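Local coordinates for DyP (Bjerkandera adusta, PDB 3VXJ), which probably acts as a heme-dependent peroxidase that oxidises dyes and phenolic compounds, and is captured here with 2,6-dimethoxyphenol bound, at residues P176-W181 against G195-G200. Sequence-based numbering, arbitrary orientation.
Sequences PSVTGW and GIILTG
Val-178 and Ile-197 meet through one branch each: CG1 of Val-178 lies 3.7 Å from CG1 of Ile-197, and the two side chains cross at a slant. They illustrate how 176-181, which carries a short strand, can pack on the loop 195-200 through apolar side chains, with no polar bond between the two and their backbones well apart; the CA atoms of Val-178 and Ile-197 are 7.9 Å from each other. In Val-178, CG1 stands anti to the carbonyl carbon (chi1 -60°), which points this methyl at Ile-197. Ile-197 has its CG1 placed in the same way (chi1 -52°), and the chain then bends back at chi2 -59°, carrying CD1 towards the proline ring. There CD1 of Ile-197 comes to 4.3 Å from CG of Pro-176, a looser apolar contact. Ile-197 therefore touches two residues of 176-181, Pro-176 and Val-178, whose side chains both face the loop, whereas Ser-177 between them faces away, the alternation of an extended chain. All three touching residues are buried. Met-328 of strand 328-334 packs on both Pro-176 and Ile-197, while helix 13-16 contributes Leu-16 against Val-178 and Ile-15 against Ile-197. The arrangement is plain hydrophobic core packing, joining the small parallel sheet of 177-178 and 191-192, near the heme pocket, to the loop after strand 191-192, both within the C-terminal region of the DyP-type peroxidase.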
ATOM      1  N   PRO A 176      -6.278  -0.608   9.680  1.00  9.81           N
ATOM      2  CA  PRO A 176      -6.478  -0.275  11.090  1.00 10.69           C
ATOM      3  C   PRO A 176      -7.562   0.781  11.240  1.00 11.82           C
ATOM      4  O   PRO A 176      -7.844   1.528  10.304  1.00 12.18           O
ATOM      5  CB  PRO A 176      -5.112   0.285  11.515  1.00 10.77           C
ATOM      6  CG  PRO A 176      -4.534   0.829  10.243  1.00  9.77           C
ATOM      7  CD  PRO A 176      -5.012  -0.067   9.145  1.00  9.75           C
ATOM      8  N   SER A 177      -8.174   0.828  12.415  1.00 12.73           N
ATOM      9  CA  SER A 177      -9.105   1.895  12.752  1.00 14.93           C
ATOM     10  C   SER A 177      -8.465   2.720  13.856  1.00 15.61           C
ATOM     11  O   SER A 177      -8.002   2.167  14.854  1.00 16.12           O
ATOM     12  CB  SER A 177     -10.426   1.303  13.234  1.00 15.58           C
ATOM     13  OG  SER A 177     -11.387   2.310  13.480  1.00 19.39           O
ATOM     14  N   VAL A 178      -8.418   4.036  13.680  1.00 16.57           N
ATOM     15  CA  VAL A 178      -7.874   4.889  14.738  1.00 17.75           C
ATOM     16  C   VAL A 178      -8.974   5.401  15.664  1.00 19.32           C
ATOM     17  O   VAL A 178     -10.103   5.659  15.225  1.00 19.97           O
ATOM     18  CB  VAL A 178      -7.028   6.081  14.200  1.00 17.92           C
ATOM     19  CG1 VAL A 178      -5.833   5.572  13.392  1.00 17.08           C
ATOM     20  CG2 VAL A 178      -7.879   7.043  13.384  1.00 19.39           C
ATOM     21  N   THR A 179      -8.641   5.534  16.943  1.00 20.48           N
ATOM     22  CA  THR A 179      -9.530   6.183  17.898  1.00 22.23           C
ATOM     23  C   THR A 179      -9.459   7.698  17.695  1.00 23.35           C
ATOM     24  O   THR A 179      -8.524   8.201  17.061  1.00 22.31           O
ATOM     25  CB  THR A 179      -9.170   5.833  19.364  1.00 22.79           C
ATOM     26  OG1 THR A 179      -7.862   6.322  19.675  1.00 23.52           O
ATOM     27  CG2 THR A 179      -9.203   4.334  19.587  1.00 22.84           C
ATOM     28  N   GLY A 180     -10.449   8.416  18.222  1.00 25.09           N
ATOM     29  CA  GLY A 180     -10.484   9.875  18.125  1.00 27.08           C
ATOM     30  C   GLY A 180     -11.514  10.417  17.151  1.00 28.46           C
ATOM     31  O   GLY A 180     -11.632  11.631  16.981  1.00 29.41           O
ATOM     32  N   TRP A 181     -12.245   9.517  16.496  1.00 28.89           N
ATOM     33  CA  TRP A 181     -13.376   9.896  15.642  1.00 30.64           C
ATOM     34  C   TRP A 181     -14.407   8.772  15.592  1.00 31.10           C
ATOM     35  O   TRP A 181     -14.112   7.637  15.978  1.00 30.36           O
ATOM     36  CB  TRP A 181     -12.908  10.309  14.231  1.00 30.02           C
ATOM     37  CG  TRP A 181     -12.411   9.192  13.332  1.00 28.88           C
ATOM     38  CD1 TRP A 181     -11.433   8.276  13.612  1.00 27.57           C
ATOM     39  CD2 TRP A 181     -12.846   8.911  11.993  1.00 28.54           C
ATOM     40  NE1 TRP A 181     -11.248   7.432  12.540  1.00 27.24           N
ATOM     41  CE2 TRP A 181     -12.100   7.800  11.533  1.00 27.51           C
ATOM     42  CE3 TRP A 181     -13.803   9.483  11.141  1.00 29.64           C
ATOM     43  CZ2 TRP A 181     -12.281   7.249  10.256  1.00 27.12           C
ATOM     44  CZ3 TRP A 181     -13.981   8.935   9.872  1.00 29.66           C
ATOM     45  CH2 TRP A 181     -13.223   7.831   9.444  1.00 28.18           C
ATOM     46  N   GLY A 195      -2.002   8.195  16.729  1.00  9.63           N
ATOM     47  CA  GLY A 195      -0.586   8.450  16.462  1.00  9.43           C
ATOM     48  C   GLY A 195       0.191   7.313  15.824  1.00  9.01           C
ATOM     49  O   GLY A 195       1.355   7.481  15.500  1.00  9.42           O
ATOM     50  N   ILE A 196      -0.430   6.154  15.648  1.00  8.50           N
ATOM     51  CA  ILE A 196       0.174   5.122  14.801  1.00  8.75           C
ATOM     52  C   ILE A 196       0.187   5.595  13.338  1.00  8.24           C
ATOM     53  O   ILE A 196       1.093   5.251  12.569  1.00  7.92           O
ATOM     54  CB  ILE A 196      -0.542   3.765  14.956  1.00  8.60           C
ATOM     55  CG1 ILE A 196      -0.516   3.296  16.421  1.00  9.71           C
ATOM     56  CG2 ILE A 196       0.078   2.711  14.033  1.00  9.52           C
ATOM     57  CD1 ILE A 196       0.871   3.263  17.083  1.00 10.75           C
ATOM     58  N   ILE A 197      -0.801   6.414  12.970  1.00  7.98           N
ATOM     59  CA  ILE A 197      -0.954   6.906  11.600  1.00  8.55           C
ATOM     60  C   ILE A 197      -0.620   8.394  11.490  1.00  8.19           C
ATOM     61  O   ILE A 197       0.020   8.815  10.528  1.00  8.43           O
ATOM     62  CB  ILE A 197      -2.392   6.641  11.078  1.00  8.92           C
ATOM     63  CG1 ILE A 197      -2.792   5.162  11.259  1.00  9.18           C
ATOM     64  CG2 ILE A 197      -2.540   7.078   9.624  1.00  9.82           C
ATOM     65  CD1 ILE A 197      -1.874   4.156  10.543  1.00  9.66           C
ATOM     66  N   LEU A 198      -1.048   9.175  12.481  1.00  8.30           N
ATOM     67  CA  LEU A 198      -0.959  10.637  12.437  1.00  8.85           C
ATOM     68  C   LEU A 198       0.174  11.129  13.325  1.00  8.91           C
ATOM     69  O   LEU A 198       0.169  10.890  14.543  1.00  9.09           O
ATOM     70  CB  LEU A 198      -2.295  11.279  12.861  1.00  9.67           C
ATOM     71  CG  LEU A 198      -3.501  10.981  11.961  1.00  9.75           C
ATOM     72  CD1 LEU A 198      -4.791  11.389  12.644  1.00 11.78           C
ATOM     73  CD2 LEU A 198      -3.377  11.651  10.600  1.00 11.87           C
ATOM     74  N   THR A 199       1.128  11.835  12.719  1.00  8.49           N
ATOM     75  CA  THR A 199       2.250  12.381  13.479  1.00  9.08           C
ATOM     76  C   THR A 199       1.766  13.346  14.559  1.00  9.37           C
ATOM     77  O   THR A 199       0.851  14.150  14.338  1.00  9.10           O
ATOM     78  CB  THR A 199       3.316  13.029  12.547  1.00  8.19           C
ATOM     79  OG1 THR A 199       2.686  13.887  11.593  1.00  9.24           O
ATOM     80  CG2 THR A 199       4.090  11.941  11.793  1.00  9.95           C
ATOM     81  N   GLY A 200       2.370  13.244  15.739  1.00  9.86           N
ATOM     82  CA  GLY A 200       2.050  14.144  16.846  1.00 10.34           C
ATOM     83  C   GLY A 200       0.879  13.732  17.720  1.00 10.86           C
ATOM     84  O   GLY A 200       0.636  14.361  18.755  1.00 12.17           O
TER